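Local structure of beta-mannosidase (Trichoderma harzianum, 4CVU) at residues Q173-S178 and P507-Q512. The protein probably hydrolyses terminal, non-reducing beta-D-mannose residues from mannosides, acting as a family 2 glycoside hydrolase. Sequence-based numbering, arbitrary orientation.
With MAN (alpha-D-mannopyranose), chain D; NAG (2-acetamido-2-deoxy-beta-D-glucopyranose), chain J; MAN (alpha-D-mannopyranose), chain B; NAG (2-acetamido-2-deoxy-beta-D-glucopyranose), chain C.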
ATOM      1  N   GLN A 173     -12.321 -11.863 -41.905  1.00 50.97           N
ATOM      2  CA  GLN A 173     -13.323 -12.669 -41.233  1.00 50.46           C
ATOM      3  C   GLN A 173     -13.856 -12.024 -39.952  1.00 48.64           C
ATOM      4  O   GLN A 173     -13.136 -11.325 -39.215  1.00 48.68           O
ATOM      5  CB  GLN A 173     -12.784 -14.070 -40.922  1.00 48.88           C
ATOM      6  CG  GLN A 173     -13.881 -15.033 -40.507  1.00 49.19           C
ATOM      7  CD  GLN A 173     -13.422 -16.479 -40.414  1.00 46.75           C
ATOM      8  OE1 GLN A 173     -12.253 -16.782 -40.586  1.00 45.62           O
ATOM      9  NE2 GLN A 173     -14.364 -17.381 -40.160  1.00 46.83           N
ATOM     10  N   HIS A 174     -15.142 -12.252 -39.722  1.00 47.19           N
ATOM     11  CA  HIS A 174     -15.804 -11.879 -38.490  1.00 47.87           C
ATOM     12  C   HIS A 174     -16.620 -13.048 -37.982  1.00 48.49           C
ATOM     13  O   HIS A 174     -17.046 -13.899 -38.764  1.00 47.69           O
ATOM     14  CB  HIS A 174     -16.681 -10.643 -38.705  1.00 48.55           C
ATOM     15  CG  HIS A 174     -15.889  -9.435 -39.080  1.00 50.05           C
ATOM     16  ND1 HIS A 174     -15.653  -9.077 -40.388  1.00 50.48           N
ATOM     17  CD2 HIS A 174     -15.211  -8.548 -38.315  1.00 50.23           C
ATOM     18  CE1 HIS A 174     -14.901  -7.991 -40.414  1.00 52.13           C
ATOM     19  NE2 HIS A 174     -14.603  -7.660 -39.170  1.00 52.28           N
ATOM     20  N   TRP A 175     -16.814 -13.076 -36.667  1.00 46.22           N
ATOM     21  CA  TRP A 175     -17.486 -14.170 -36.008  1.00 46.16           C
ATOM     22  C   TRP A 175     -18.602 -13.578 -35.160  1.00 46.65           C
ATOM     23  O   TRP A 175     -18.572 -12.367 -34.838  1.00 46.01           O
ATOM     24  CB  TRP A 175     -16.499 -14.910 -35.079  1.00 44.97           C
ATOM     25  CG  TRP A 175     -15.419 -15.659 -35.755  1.00 43.68           C
ATOM     26  CD1 TRP A 175     -15.403 -16.998 -36.018  1.00 44.50           C
ATOM     27  CD2 TRP A 175     -14.177 -15.141 -36.233  1.00 43.52           C
ATOM     28  NE1 TRP A 175     -14.233 -17.342 -36.640  1.00 44.85           N
ATOM     29  CE2 TRP A 175     -13.457 -16.224 -36.778  1.00 43.60           C
ATOM     30  CE3 TRP A 175     -13.599 -13.865 -36.263  1.00 42.83           C
ATOM     31  CZ2 TRP A 175     -12.198 -16.071 -37.351  1.00 43.22           C
ATOM     32  CZ3 TRP A 175     -12.344 -13.711 -36.838  1.00 42.43           C
ATOM     33  CH2 TRP A 175     -11.655 -14.809 -37.374  1.00 42.86           C
ATOM     34  N   PRO A 176     -19.564 -14.422 -34.764  1.00 46.17           N
ATOM     35  CA  PRO A 176     -20.596 -13.991 -33.820  1.00 48.18           C
ATOM     36  C   PRO A 176     -19.988 -13.484 -32.519  1.00 47.01           C
ATOM     37  O   PRO A 176     -18.913 -13.929 -32.123  1.00 46.07           O
ATOM     38  CB  PRO A 176     -21.425 -15.257 -33.572  1.00 46.30           C
ATOM     39  CG  PRO A 176     -21.148 -16.115 -34.745  1.00 46.61           C
ATOM     40  CD  PRO A 176     -19.769 -15.804 -35.208  1.00 45.33           C
ATOM     41  N   ALA A 177     -20.687 -12.547 -31.888  1.00 47.24           N
ATOM     42  CA  ALA A 177     -20.233 -11.899 -30.684  1.00 47.42           C
ATOM     43  C   ALA A 177     -19.913 -12.911 -29.569  1.00 47.04           C
ATOM     44  O   ALA A 177     -18.928 -12.760 -28.870  1.00 46.33           O
ATOM     45  CB  ALA A 177     -21.297 -10.904 -30.217  1.00 50.40           C
ATOM     46  N   SER A 178     -20.727 -13.958 -29.442  1.00 47.50           N
ATOM     47  CA  SER A 178     -20.522 -14.959 -28.407  1.00 47.35           C
ATOM     48  C   SER A 178     -19.219 -15.757 -28.599  1.00 46.34           C
ATOM     49  O   SER A 178     -18.645 -16.250 -27.632  1.00 44.64           O
ATOM     50  CB  SER A 178     -21.740 -15.898 -28.295  1.00 48.29           C
ATOM     51  OG  SER A 178     -21.927 -16.656 -29.465  1.00 49.40           O
ATOM     52  N   PRO A 507     -20.589 -25.151 -40.545  1.00 50.81           N
ATOM     53  CA  PRO A 507     -19.735 -26.117 -41.260  1.00 50.46           C
ATOM     54  C   PRO A 507     -18.485 -25.481 -41.857  1.00 49.81           C
ATOM     55  O   PRO A 507     -17.429 -26.120 -41.921  1.00 47.72           O
ATOM     56  CB  PRO A 507     -20.648 -26.672 -42.357  1.00 51.06           C
ATOM     57  CG  PRO A 507     -22.032 -26.432 -41.846  1.00 51.68           C
ATOM     58  CD  PRO A 507     -21.962 -25.140 -41.074  1.00 50.88           C
ATOM     59  N   TYR A 508     -18.606 -24.219 -42.267  1.00 49.12           N
ATOM     60  CA  TYR A 508     -17.448 -23.474 -42.721  1.00 50.22           C
ATOM     61  C   TYR A 508     -16.432 -23.335 -41.589  1.00 47.54           C
ATOM     62  O   TYR A 508     -15.273 -23.630 -41.804  1.00 46.70           O
ATOM     63  CB  TYR A 508     -17.827 -22.086 -43.282  1.00 52.39           C
ATOM     64  CG  TYR A 508     -16.646 -21.278 -43.741  1.00 52.00           C
ATOM     65  CD1 TYR A 508     -16.046 -21.532 -44.961  1.00 57.38           C
ATOM     66  CD2 TYR A 508     -16.136 -20.256 -42.973  1.00 53.11           C
ATOM     67  CE1 TYR A 508     -14.954 -20.797 -45.396  1.00 56.24           C
ATOM     68  CE2 TYR A 508     -15.037 -19.519 -43.393  1.00 55.34           C
ATOM     69  CZ  TYR A 508     -14.456 -19.802 -44.605  1.00 55.81           C
ATOM     70  OH  TYR A 508     -13.383 -19.080 -45.029  1.00 57.60           O
ATOM     71  N   VAL A 509     -16.857 -22.874 -40.401  1.00 47.66           N
ATOM     72  CA  VAL A 509     -15.884 -22.672 -39.301  1.00 47.20           C
ATOM     73  C   VAL A 509     -15.366 -23.996 -38.750  1.00 44.92           C
ATOM     74  O   VAL A 509     -14.241 -24.045 -38.327  1.00 42.88           O
ATOM     75  CB  VAL A 509     -16.361 -21.736 -38.149  1.00 49.12           C
ATOM     76  CG1 VAL A 509     -16.786 -20.380 -38.712  1.00 48.63           C
ATOM     77  CG2 VAL A 509     -17.469 -22.359 -37.315  1.00 48.62           C
ATOM     78  N   LEU A 510     -16.165 -25.067 -38.802  1.00 44.68           N
ATOM     79  CA  LEU A 510     -15.647 -26.395 -38.463  1.00 46.21           C
ATOM     80  C   LEU A 510     -14.506 -26.799 -39.424  1.00 46.06           C
ATOM     81  O   LEU A 510     -13.483 -27.341 -38.992  1.00 46.83           O
ATOM     82  CB  LEU A 510     -16.767 -27.440 -38.463  1.00 48.21           C
ATOM     83  CG  LEU A 510     -16.408 -28.820 -37.933  1.00 48.44           C
ATOM     84  CD1 LEU A 510     -15.930 -28.775 -36.488  1.00 48.40           C
ATOM     85  CD2 LEU A 510     -17.609 -29.732 -38.032  1.00 50.41           C
ATOM     86  N   GLY A 511     -14.660 -26.502 -40.718  1.00 45.95           N
ATOM     87  CA  GLY A 511     -13.626 -26.828 -41.720  1.00 44.99           C
ATOM     88  C   GLY A 511     -12.325 -26.082 -41.501  1.00 43.65           C
ATOM     89  O   GLY A 511     -11.258 -26.626 -41.719  1.00 46.48           O
ATOM     90  N   GLN A 512     -12.412 -24.843 -41.052  1.00 43.32           N
ATOM     91  CA  GLN A 512     -11.219 -24.071 -40.724  1.00 44.35           C
ATOM     92  C   GLN A 512     -10.500 -24.674 -39.513  1.00 43.60           C
ATOM     93  O   GLN A 512      -9.261 -24.682 -39.465  1.00 42.88           O
ATOM     94  CB  GLN A 512     -11.589 -22.629 -40.403  1.00 44.70           C
ATOM     95  CG  GLN A 512     -12.084 -21.794 -41.568  1.00 46.15           C
ATOM     96  CD  GLN A 512     -12.427 -20.391 -41.114  1.00 46.38           C
ATOM     97  OE1 GLN A 512     -13.272 -20.213 -40.235  1.00 45.57           O
ATOM     98  NE2 GLN A 512     -11.749 -19.385 -41.683  1.00 46.26           N
TER
HETATM   99  C1  MAN D   5     -11.894 -25.578 -47.497  1.00 47.38           C
HETATM  100  C2  MAN D   5     -10.470 -25.034 -47.624  1.00 50.29           C
HETATM  101  C3  MAN D   5      -9.874 -24.759 -46.268  1.00 51.04           C
HETATM  102  C4  MAN D   5     -10.818 -23.906 -45.425  1.00 50.97           C
HETATM  103  C5  MAN D   5     -12.148 -24.625 -45.319  1.00 47.79           C
HETATM  104  C6  MAN D   5     -13.109 -23.835 -44.435  1.00 46.49           C
HETATM  105  O2  MAN D   5     -10.473 -23.840 -48.376  1.00 52.67           O
HETATM  106  O3  MAN D   5      -8.641 -24.085 -46.380  1.00 56.98           O
HETATM  107  O4  MAN D   5     -10.230 -23.682 -44.143  1.00 53.27           O
HETATM  108  O5  MAN D   5     -12.693 -24.799 -46.624  1.00 46.66           O
HETATM  109  O6  MAN D   5     -14.282 -24.585 -44.170  1.00 43.65           O
HETATM  110  C1  NAG J1005     -14.951  -5.509 -35.575  1.00 56.15           C
HETATM  111  C2  NAG J1005     -15.702  -4.717 -34.520  1.00 60.74           C
HETATM  112  C3  NAG J1005     -17.200  -4.621 -34.751  1.00 61.10           C
HETATM  113  C4  NAG J1005     -17.554  -4.254 -36.195  1.00 63.00           C
HETATM  114  C5  NAG J1005     -16.702  -5.033 -37.192  1.00 63.29           C
HETATM  115  C6  NAG J1005     -16.945  -4.541 -38.627  1.00 61.73           C
HETATM  116  C7  NAG J1005     -14.789  -4.664 -32.282  1.00 61.06           C
HETATM  117  C8  NAG J1005     -14.682  -5.408 -30.985  1.00 61.62           C
HETATM  118  N2  NAG J1005     -15.488  -5.304 -33.217  1.00 60.02           N
HETATM  119  O3  NAG J1005     -17.669  -3.627 -33.863  1.00 60.45           O
HETATM  120  O4  NAG J1005     -18.905  -4.608 -36.402  1.00 68.47           O
HETATM  121  O5  NAG J1005     -15.311  -4.968 -36.852  1.00 59.48           O
HETATM  122  O6  NAG J1005     -15.762  -4.033 -39.222  1.00 60.31           O
HETATM  123  O7  NAG J1005     -14.240  -3.553 -32.425  1.00 58.01           O
HETATM  124  C1  MAN B   4     -13.748 -27.757 -45.861  1.00 47.02           C
HETATM  125  C2  MAN B   4     -12.927 -27.739 -47.154  1.00 46.03           C
HETATM  126  C3  MAN B   4     -12.388 -29.144 -47.362  1.00 47.79           C
HETATM  127  C4  MAN B   4     -11.592 -29.598 -46.123  1.00 45.29           C
HETATM  128  C5  MAN B   4     -12.407 -29.457 -44.843  1.00 46.13           C
HETATM  129  C6  MAN B   4     -11.574 -29.786 -43.601  1.00 43.94           C
HETATM  130  O2  MAN B   4     -11.764 -26.922 -47.042  1.00 46.80           O
HETATM  131  O3  MAN B   4     -11.503 -29.119 -48.445  1.00 48.17           O
HETATM  132  O4  MAN B   4     -11.188 -30.928 -46.269  1.00 45.18           O
HETATM  133  O5  MAN B   4     -12.909 -28.130 -44.759  1.00 46.62           O
HETATM  134  O6  MAN B   4     -10.561 -28.838 -43.361  1.00 45.56           O
HETATM  135  C1  NAG C   2     -17.321 -33.979 -40.368  1.00 46.47           C
HETATM  136  C2  NAG C   2     -16.163 -33.731 -41.307  1.00 45.87           C
HETATM  137  C3  NAG C   2     -15.959 -32.239 -41.472  1.00 46.68           C
HETATM  138  C4  NAG C   2     -17.239 -31.537 -41.905  1.00 47.95           C
HETATM  139  C5  NAG C   2     -18.295 -31.923 -40.870  1.00 50.40           C
HETATM  140  C6  NAG C   2     -19.645 -31.249 -41.042  1.00 50.36           C
HETATM  141  C7  NAG C   2     -14.285 -35.294 -41.303  1.00 48.83           C
HETATM  142  C8  NAG C   2     -13.008 -35.724 -40.692  1.00 49.23           C
HETATM  143  N2  NAG C   2     -14.914 -34.247 -40.779  1.00 48.43           N
HETATM  144  O3  NAG C   2     -14.868 -31.995 -42.319  1.00 44.92           O
HETATM  145  O4  NAG C   2     -17.010 -30.142 -41.835  1.00 48.81           O
HETATM  146  O5  NAG C   2     -18.466 -33.324 -40.854  1.00 46.08           O
HETATM  147  O6  NAG C   2     -19.906 -31.304 -42.407  1.00 58.91           O
HETATM  148  O7  NAG C   2     -14.723 -35.932 -42.232  1.00 50.50           O
HETATM  149  O   HOH W   1     -12.581 -19.833 -37.406  1.00 37.75           O
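Gln-173 and Gln-512 reach toward each other from opposite directions and pair through both ends of their amides. Gln-512 NE2 donates to Gln-173 OE1 at 2.9 Å, and Gln-173 NE2 returns a bond to Gln-512 OE1 at 3.0 Å; both are nearly straight. Each acceptor lies almost in the donor amide's plane, although the two amides are twisted 37° apart. Gln-173 reaches the helix on an extended chain, its CG anti to the backbone N (chi1 -167°). Gln-512 OE1 accepts a second bond, from a water 2.9 Å away that itself accepts from Trp-175 NE1 at 3.1 Å, in the indole plane. Gln-173 CD lies over one indole face, toward its rim, while Gln-173 NE2 meets the Tyr-508 ring edge in plane and lies 4.1 Å from Val-509 CG1. On the helix backbone, Tyr-508 O accepts from O6 of one glycan mannose (2.7 Å) and Gly-511 O from O6 of a second (2.8 Å). In the loop, His-174 NE2 is hydrogen-bonded to Asn-167 O. A reciprocal amide pair thus joins the galactose-binding-like domain to helix 506-528, between parallel strands 481-485 and 534-535, consistent with the family 2 (beta/alpha)8 catalytic barrel.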